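Local coordinates for protein dipeptide Epimerase (Enterococcus faecalis V583, PDB 3JVA) that belongs to the mandelate racemase/muconate lactonizing enzyme family of the enolase superfamily and holds a magnesium ion in its barrel domain, at residues Q71-L76 / H85-K90; D30-E35 / E64-F69; M266-I271 / L275-I280. One frame throughout, in Å; residues are numbered along the deposited sequence.

Contact 1: residues Q71-L76 / H85-K90; sequences QAIIGL and HEVMDK
Val87 does nearly all the touching for residues 85-90: its two methyls meet Ala72 and Ile73 of helix 59-73 and Leu76 in the turn that follows. The close part is at CG1. This methyl is trans to the backbone N (chi1 177°) and comes within 3.7 Å of Ala72 CB, while Ile73 CG2 stands farther back, 4.3 Å from the same Val87 CG1. The other branch has a slacker fit, with Val87 CG2 4.1 Å from Leu76 CD1 and the leucine crossing the valine at a slant. Leu76 is brought round to this side by a type II beta turn from Ile73 to Leu76, closed by a 3.0 Å bond from Leu76 N to Ile73 O. Gly75 takes the positive phi (94°) that such a turn needs. Behind the contact, Ile73 is buried against Ile102 of helix 96-114 and against Ile3 and Val6 of strand 3-21. Away from these methyls Gln71, Asp89 and Lys90 are exposed, Asp89 paired with Lys99; Glu86 is engaged by Lys312 (salt bridge) and Tyr125 (hydrogen bond) of the second subunit. Since no hydrogen bond or salt bridge joins the two segments, helix 81-91 meets helix 59-73 and the turn after it through aliphatic carbons alone between these segments, and the fit rests on shape and methyl burial rather than on directional bonds.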
loop_
_atom_site.group_PDB
_atom_site.type_symbol
_atom_site.label_atom_id
_atom_site.label_comp_id
_atom_site.label_asym_id
_atom_site.label_seq_id
_atom_site.Cartn_x
_atom_site.Cartn_y
_atom_site.Cartn_z
ATOM N N GLN B 71 38.852 21.795 -19.248
ATOM C CA GLN B 71 39.189 21.669 -20.660
ATOM C C GLN B 71 37.983 21.313 -21.517
ATOM O O GLN B 71 37.959 21.604 -22.714
ATOM C CB GLN B 71 40.301 20.635 -20.845
ATOM C CG GLN B 71 41.617 21.069 -20.213
ATOM C CD GLN B 71 42.019 22.471 -20.641
ATOM O OE1 GLN B 71 42.331 22.709 -21.808
ATOM N NE2 GLN B 71 42.000 23.409 -19.699
ATOM N N ALA B 72 36.976 20.699 -20.903
ATOM C CA ALA B 72 35.777 20.308 -21.631
ATOM C C ALA B 72 34.779 21.446 -21.796
ATOM O O ALA B 72 33.918 21.390 -22.673
ATOM C CB ALA B 72 35.104 19.131 -20.935
ATOM N N ILE B 73 34.876 22.478 -20.960
ATOM C CA ILE B 73 33.932 23.585 -21.077
ATOM C C ILE B 73 34.480 24.822 -21.793
ATOM O O ILE B 73 33.774 25.816 -21.936
ATOM C CB ILE B 73 33.362 24.011 -19.692
ATOM C CG1 ILE B 73 34.477 24.537 -18.789
ATOM C CG2 ILE B 73 32.657 22.828 -19.039
ATOM C CD1 ILE B 73 33.968 25.014 -17.423
ATOM N N ILE B 74 35.726 24.770 -22.251
ATOM C CA ILE B 74 36.276 25.920 -22.966
ATOM C C ILE B 74 35.383 26.175 -24.177
ATOM O O ILE B 74 34.976 25.237 -24.867
ATOM C CB ILE B 74 37.730 25.664 -23.436
ATOM C CG1 ILE B 74 38.654 25.565 -22.220
ATOM C CG2 ILE B 74 38.189 26.794 -24.361
ATOM C CD1 ILE B 74 40.084 25.236 -22.554
ATOM N N GLY B 75 35.050 27.439 -24.417
ATOM C CA GLY B 75 34.202 27.760 -25.552
ATOM C C GLY B 75 32.719 27.856 -25.230
ATOM O O GLY B 75 31.940 28.349 -26.045
ATOM N N LEU B 76 32.319 27.380 -24.053
ATOM C CA LEU B 76 30.915 27.444 -23.649
ATOM C C LEU B 76 30.611 28.784 -22.988
ATOM O O LEU B 76 31.514 29.470 -22.510
ATOM C CB LEU B 76 30.583 26.316 -22.664
ATOM C CG LEU B 76 30.762 24.878 -23.160
ATOM C CD1 LEU B 76 30.383 23.902 -22.052
ATOM C CD2 LEU B 76 29.900 24.647 -24.384
ATOM N N HIS B 85 26.573 21.721 -16.728
ATOM C CA HIS B 85 26.346 20.595 -15.833
ATOM C C HIS B 85 26.181 19.318 -16.640
ATOM O O HIS B 85 26.573 18.242 -16.198
ATOM C CB HIS B 85 25.130 20.844 -14.944
ATOM C CG HIS B 85 25.462 21.587 -13.690
ATOM N ND1 HIS B 85 25.988 20.967 -12.576
ATOM C CD2 HIS B 85 25.402 22.906 -13.394
ATOM C CE1 HIS B 85 26.237 21.873 -11.648
ATOM N NE2 HIS B 85 25.890 23.059 -12.118
ATOM N N GLU B 86 25.621 19.447 -17.838
ATOM C CA GLU B 86 25.449 18.289 -18.711
ATOM C C GLU B 86 26.827 17.693 -18.989
ATOM O O GLU B 86 27.036 16.486 -18.853
ATOM C CB GLU B 86 24.814 18.722 -20.031
ATOM C CG GLU B 86 24.654 17.604 -21.044
ATOM C CD GLU B 86 24.084 18.111 -22.354
ATOM O OE1 GLU B 86 24.849 18.666 -23.170
ATOM O OE2 GLU B 86 22.867 17.970 -22.555
ATOM N N VAL B 87 27.760 18.555 -19.389
ATOM C CA VAL B 87 29.134 18.152 -19.699
ATOM C C VAL B 87 29.826 17.520 -18.495
ATOM O O VAL B 87 30.446 16.458 -18.609
ATOM C CB VAL B 87 29.964 19.367 -20.182
ATOM C CG1 VAL B 87 31.410 18.960 -20.437
ATOM C CG2 VAL B 87 29.348 19.933 -21.453
ATOM N N MET B 88 29.729 18.170 -17.339
ATOM C CA MET B 88 30.359 17.625 -16.139
ATOM C C MET B 88 29.775 16.264 -15.762
ATOM O O MET B 88 30.506 15.360 -15.352
ATOM C CB MET B 88 30.212 18.599 -14.965
ATOM C CG MET B 88 30.975 19.901 -15.166
ATOM S SD MET B 88 31.055 20.890 -13.658
ATOM C CE MET B 88 29.354 21.408 -13.490
ATOM N N ASP B 89 28.461 16.116 -15.903
ATOM C CA ASP B 89 27.804 14.856 -15.572
ATOM C C ASP B 89 28.187 13.733 -16.531
ATOM O O ASP B 89 28.227 12.573 -16.134
ATOM C CB ASP B 89 26.280 15.025 -15.562
ATOM C CG ASP B 89 25.790 15.837 -14.374
ATOM O OD1 ASP B 89 26.572 16.054 -13.421
ATOM O OD2 ASP B 89 24.613 16.249 -14.392
ATOM N N LYS B 90 28.463 14.074 -17.787
ATOM C CA LYS B 90 28.871 13.064 -18.763
ATOM C C LYS B 90 30.276 12.580 -18.438
ATOM O O LYS B 90 30.615 11.418 -18.658
ATOM C CB LYS B 90 28.879 13.635 -20.185
ATOM C CG LYS B 90 27.528 13.706 -20.870
ATOM C CD LYS B 90 27.695 14.162 -22.318
ATOM C CE LYS B 90 26.360 14.292 -23.044
ATOM N NZ LYS B 90 25.624 12.999 -23.140
#

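Contact 2: residues D30-E35 / E64-F69; sequences DSAIVE and ETIELF
Ile66 reaches from helix 59-73 to the sheet and meets Val34 and Ala32 of strand 29-38. Its CB points at the strand but stands back, and the two branches make the contacts. The short one, CG2, presses on Val34 CG2 at 3.5 Å, a little closer than methyls usually sit. The long one leaves through CG1, trans to the carbonyl carbon (chi1 -68°), and runs out extended (chi2 176°) to CD1. At that tip the chain finds two partners: Val34 CG2, 3.7 Å from Ile66 CD1, and Ala32 CB, also 3.7 Å from Ile66 CD1. A single valine methyl thus meets both branches, the two side chains sliding past each other in opposite senses. Ala32 and Val34 lie two apart on the strand and face the helix together, whereas Ile33 points away from the helix and its side chain touches Arg9 and Ser11 of strand 3-21. Ile66 also rests on Ala98 and Ala101 of helix 96-114, so it is held where two helices pack on one face of the four-stranded antiparallel sheet of the N-terminal domain, with strand 29-38 hydrogen-bonded to strand 3-21 along one edge and to strand 43-48 along the other.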
loop_
_atom_site.group_PDB
_atom_site.type_symbol
_atom_site.label_atom_id
_atom_site.label_comp_id
_atom_site.label_asym_id
_atom_site.label_seq_id
_atom_site.Cartn_x
_atom_site.Cartn_y
_atom_site.Cartn_z
ATOM N N ASP B 30 42.092 22.759 3.387
ATOM C CA ASP B 30 42.752 22.613 2.099
ATOM C C ASP B 30 41.721 22.341 1.012
ATOM O O ASP B 30 41.108 21.272 0.972
ATOM C CB ASP B 30 43.787 21.486 2.177
ATOM C CG ASP B 30 44.808 21.711 3.292
ATOM O OD1 ASP B 30 44.960 22.871 3.735
ATOM O OD2 ASP B 30 45.463 20.740 3.723
ATOM N N SER B 31 41.531 23.318 0.129
ATOM C CA SER B 31 40.547 23.199 -0.938
ATOM C C SER B 31 41.092 23.568 -2.308
ATOM O O SER B 31 42.244 23.980 -2.455
ATOM C CB SER B 31 39.354 24.103 -0.637
ATOM O OG SER B 31 39.781 25.453 -0.504
ATOM N N ALA B 32 40.235 23.421 -3.309
ATOM C CA ALA B 32 40.594 23.757 -4.674
ATOM C C ALA B 32 39.903 25.071 -5.002
ATOM O O ALA B 32 38.722 25.242 -4.701
ATOM C CB ALA B 32 40.120 22.653 -5.623
ATOM N N ILE B 33 40.644 26.012 -5.577
ATOM C CA ILE B 33 40.060 27.284 -5.968
ATOM C C ILE B 33 40.208 27.412 -7.475
ATOM O O ILE B 33 41.298 27.234 -8.019
ATOM C CB ILE B 33 40.741 28.487 -5.258
ATOM C CG1 ILE B 33 40.358 28.483 -3.775
ATOM C CG2 ILE B 33 40.305 29.796 -5.908
ATOM C CD1 ILE B 33 40.915 29.647 -2.971
ATOM N N VAL B 34 39.097 27.702 -8.145
ATOM C CA VAL B 34 39.087 27.825 -9.593
ATOM C C VAL B 34 38.814 29.249 -10.035
ATOM O O VAL B 34 38.095 30.003 -9.373
ATOM C CB VAL B 34 38.007 26.912 -10.226
ATOM C CG1 VAL B 34 38.033 27.040 -11.750
ATOM C CG2 VAL B 34 38.248 25.469 -9.825
ATOM N N GLU B 35 39.418 29.615 -11.157
ATOM C CA GLU B 35 39.218 30.926 -11.735
ATOM C C GLU B 35 38.896 30.667 -13.196
ATOM O O GLU B 35 39.727 30.134 -13.935
ATOM C CB GLU B 35 40.489 31.774 -11.612
ATOM C CG GLU B 35 40.869 32.093 -10.176
ATOM C CD GLU B 35 42.138 32.921 -10.079
ATOM O OE1 GLU B 35 42.209 33.969 -10.757
ATOM O OE2 GLU B 35 43.056 32.526 -9.325
ATOM N N GLU B 64 42.081 16.957 -9.910
ATOM C CA GLU B 64 42.130 16.228 -11.173
ATOM C C GLU B 64 40.831 16.373 -11.964
ATOM O O GLU B 64 40.847 16.637 -13.173
ATOM C CB GLU B 64 42.430 14.740 -10.933
ATOM C CG GLU B 64 42.269 13.870 -12.185
ATOM C CD GLU B 64 42.818 12.455 -12.035
ATOM O OE1 GLU B 64 42.765 11.888 -10.926
ATOM O OE2 GLU B 64 43.290 11.894 -13.045
ATOM N N THR B 65 39.702 16.209 -11.285
ATOM C CA THR B 65 38.411 16.316 -11.951
ATOM C C THR B 65 38.160 17.725 -12.474
ATOM O O THR B 65 37.680 17.896 -13.591
ATOM C CB THR B 65 37.265 15.902 -11.005
ATOM O OG1 THR B 65 37.486 14.558 -10.561
ATOM C CG2 THR B 65 35.917 15.976 -11.723
ATOM N N ILE B 66 38.493 18.739 -11.680
ATOM C CA ILE B 66 38.280 20.110 -12.128
ATOM C C ILE B 66 39.046 20.377 -13.422
ATOM O O ILE B 66 38.535 21.038 -14.325
ATOM C CB ILE B 66 38.710 21.132 -11.053
ATOM C CG1 ILE B 66 37.759 21.040 -9.854
ATOM C CG2 ILE B 66 38.702 22.549 -11.640
ATOM C CD1 ILE B 66 38.132 21.936 -8.700
ATOM N N GLU B 67 40.266 19.854 -13.514
ATOM C CA GLU B 67 41.081 20.036 -14.718
ATOM C C GLU B 67 40.385 19.415 -15.924
ATOM O O GLU B 67 40.399 19.978 -17.027
ATOM C CB GLU B 67 42.452 19.389 -14.522
ATOM C CG GLU B 67 43.287 20.027 -13.423
ATOM C CD GLU B 67 44.077 21.234 -13.901
ATOM O OE1 GLU B 67 43.477 22.144 -14.521
ATOM O OE2 GLU B 67 45.303 21.273 -13.647
ATOM N N LEU B 68 39.778 18.250 -15.719
ATOM C CA LEU B 68 39.066 17.571 -16.799
ATOM C C LEU B 68 37.860 18.412 -17.221
ATOM O O LEU B 68 37.637 18.630 -18.415
ATOM C CB LEU B 68 38.611 16.177 -16.353
ATOM C CG LEU B 68 39.697 15.113 -16.144
ATOM C CD1 LEU B 68 39.077 13.838 -15.589
ATOM C CD2 LEU B 68 40.398 14.830 -17.474
ATOM N N PHE B 69 37.086 18.882 -16.241
ATOM C CA PHE B 69 35.914 19.716 -16.518
ATOM C C PHE B 69 36.322 20.996 -17.253
ATOM O O PHE B 69 35.687 21.399 -18.230
ATOM C CB PHE B 69 35.213 20.149 -15.223
ATOM C CG PHE B 69 34.538 19.036 -14.465
ATOM C CD1 PHE B 69 34.218 17.823 -15.077
ATOM C CD2 PHE B 69 34.143 19.241 -13.145
ATOM C CE1 PHE B 69 33.509 16.835 -14.385
ATOM C CE2 PHE B 69 33.433 18.264 -12.442
ATOM C CZ PHE B 69 33.113 17.055 -13.066
#

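Contact 3: residues M266-I271 / L275-I280; sequences MKCGGI and LKINQI
Leu275 N gives its hydrogen to Ile271 O at 2.9 Å, the i to i-4 bond of the first turn of helix 271-284. This helix is the main helix of the beta-alpha-beta crossover in the enolase-type barrel that leads from parallel strand 260-263 to parallel strand 287-290. The bond is fairly straight, 155° at the hydrogen. The same carbonyl has apolar company, for Leu275 CG lies 3.4 Å from Ile271 O. Beyond it the two side chains run side by side and point the same way, with Ile271 CG2 4.0 Å from Leu275 CD1. Ahead of this helix the chain has just left the short helix 265-268. Gly269 breaks out of helical geometry with a positive phi of 86°, and Gly270 sits at the N-cap of the next helix. At its start Ile271 N bonds to Asp103 OD2 of helix 96-114, so the N-terminal domain takes hold of the first turn of a barrel helix, and the Ile271 side chain goes on to touch Tyr107 of that same helix. On the short helix, Lys267 is tied to the metal site: its NZ makes a salt bridge with Asp240, one of the magnesium ligands, and is also gripped by the carbonyl oxygens of Cys243 and Asn262. Two residues on from Leu275, Ile277 packs against Ala249 of helix 246-255 while its extended arm (chi2 169°) reaches back to Cys268, just before Gly269. There Cys268 receives it with its carbon rather than its sulfur as the nearest atom, Ile277 CD1 lying 3.8 Å from Cys268 CB.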
loop_
_atom_site.group_PDB
_atom_site.type_symbol
_atom_site.label_atom_id
_atom_site.label_comp_id
_atom_site.label_asym_id
_atom_site.label_seq_id
_atom_site.Cartn_x
_atom_site.Cartn_y
_atom_site.Cartn_z
ATOM N N MET B 266 28.864 21.696 -1.531
ATOM C CA MET B 266 29.891 20.683 -1.760
ATOM C C MET B 266 29.359 19.246 -1.705
ATOM O O MET B 266 30.117 18.298 -1.899
ATOM C CB MET B 266 31.041 20.857 -0.768
ATOM C CG MET B 266 31.689 22.245 -0.800
ATOM S SD MET B 266 32.123 22.859 -2.471
ATOM C CE MET B 266 32.115 24.654 -2.158
ATOM N N LYS B 267 28.065 19.102 -1.416
ATOM C CA LYS B 267 27.402 17.797 -1.389
ATOM C C LYS B 267 26.597 17.628 -2.678
ATOM O O LYS B 267 26.520 16.530 -3.240
ATOM C CB LYS B 267 26.399 17.684 -0.236
ATOM C CG LYS B 267 26.962 17.380 1.137
ATOM C CD LYS B 267 25.824 16.968 2.082
ATOM C CE LYS B 267 24.737 18.041 2.169
ATOM N NZ LYS B 267 23.620 17.640 3.083
ATOM N N CYS B 268 25.980 18.719 -3.132
ATOM C CA CYS B 268 25.124 18.675 -4.317
ATOM C C CYS B 268 25.762 19.070 -5.643
ATOM O O CYS B 268 25.148 18.908 -6.699
ATOM C CB CYS B 268 23.868 19.530 -4.094
ATOM S SG CYS B 268 24.167 21.306 -3.877
ATOM N N GLY B 269 26.983 19.587 -5.601
ATOM C CA GLY B 269 27.637 19.964 -6.840
ATOM C C GLY B 269 27.327 21.363 -7.337
ATOM O O GLY B 269 27.357 21.612 -8.545
ATOM N N GLY B 270 27.017 22.273 -6.421
ATOM C CA GLY B 270 26.766 23.641 -6.831
ATOM C C GLY B 270 25.390 24.244 -6.683
ATOM O O GLY B 270 24.433 23.579 -6.295
ATOM N N ILE B 271 25.311 25.533 -7.011
ATOM C CA ILE B 271 24.075 26.295 -6.913
ATOM C C ILE B 271 22.971 25.732 -7.794
ATOM O O ILE B 271 21.812 25.672 -7.383
ATOM C CB ILE B 271 24.333 27.784 -7.273
ATOM C CG1 ILE B 271 25.209 28.419 -6.185
ATOM C CG2 ILE B 271 23.015 28.544 -7.412
ATOM C CD1 ILE B 271 25.784 29.778 -6.556
ATOM N N LEU B 275 19.434 24.725 -6.053
ATOM C CA LEU B 275 18.153 25.341 -6.367
ATOM C C LEU B 275 17.071 24.276 -6.531
ATOM O O LEU B 275 15.941 24.460 -6.076
ATOM C CB LEU B 275 18.265 26.184 -7.640
ATOM C CG LEU B 275 18.956 27.534 -7.443
ATOM C CD1 LEU B 275 19.296 28.135 -8.809
ATOM C CD2 LEU B 275 18.058 28.463 -6.636
ATOM N N LYS B 276 17.418 23.161 -7.168
ATOM C CA LYS B 276 16.462 22.073 -7.369
ATOM C C LYS B 276 16.030 21.509 -6.025
ATOM O O LYS B 276 14.846 21.269 -5.786
ATOM C CB LYS B 276 17.087 20.946 -8.190
ATOM C CG LYS B 276 17.449 21.315 -9.619
ATOM C CD LYS B 276 18.043 20.107 -10.314
ATOM C CE LYS B 276 18.509 20.422 -11.720
ATOM N NZ LYS B 276 19.221 19.242 -12.291
ATOM N N ILE B 277 17.006 21.278 -5.153
ATOM C CA ILE B 277 16.702 20.745 -3.831
ATOM C C ILE B 277 15.727 21.661 -3.098
ATOM O O ILE B 277 14.714 21.208 -2.569
ATOM C CB ILE B 277 17.984 20.585 -2.975
ATOM C CG1 ILE B 277 18.877 19.494 -3.580
ATOM C CG2 ILE B 277 17.602 20.226 -1.534
ATOM C CD1 ILE B 277 20.280 19.423 -2.984
ATOM N N ASN B 278 16.025 22.956 -3.074
ATOM C CA ASN B 278 15.149 23.887 -2.385
ATOM C C ASN B 278 13.738 23.967 -2.973
ATOM O O ASN B 278 12.764 24.047 -2.227
ATOM C CB ASN B 278 15.764 25.283 -2.347
ATOM C CG ASN B 278 14.958 26.233 -1.498
ATOM O OD1 ASN B 278 14.696 25.953 -0.330
ATOM N ND2 ASN B 278 14.548 27.359 -2.079
ATOM N N GLN B 279 13.621 23.955 -4.301
ATOM C CA GLN B 279 12.303 24.024 -4.936
ATOM C C GLN B 279 11.499 22.761 -4.653
ATOM O O GLN B 279 10.285 22.818 -4.472
ATOM C CB GLN B 279 12.434 24.202 -6.450
ATOM C CG GLN B 279 13.137 25.477 -6.868
ATOM C CD GLN B 279 13.385 25.522 -8.366
ATOM O OE1 GLN B 279 13.622 24.487 -9.001
ATOM N NE2 GLN B 279 13.347 26.717 -8.934
ATOM N N ILE B 280 12.175 21.616 -4.631
ATOM C CA ILE B 280 11.500 20.357 -4.338
ATOM C C ILE B 280 10.985 20.396 -2.900
ATOM O O ILE B 280 9.833 20.039 -2.631
ATOM C CB ILE B 280 12.461 19.158 -4.493
ATOM C CG1 ILE B 280 12.760 18.925 -5.981
ATOM C CG2 ILE B 280 11.847 17.906 -3.857
ATOM C CD1 ILE B 280 13.946 18.002 -6.243
#

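Contacts 1 and 2 share helix 59-73 and lie in one domain, their centres 13 Å apart; Phe69 CE1 comes within 3.5 Å of Met88 O where they meet. Contact 3 belongs to the barrel domain, about 19 Å from each of the others between centres. It still touches contact 1, since His85 CE1 is 3.3 Å from Gly269 O; separately, the His85 ring stacks on that of His272, a further link to helix 271-284. Contacts 2 and 3 do not touch, their nearest atoms being about 7 Å apart. Contact 3 lies in the domain that carries the metal site of Asp189, Glu215 and Asp240, and the Ile277 side chain is about 14 Å from the magnesium ion.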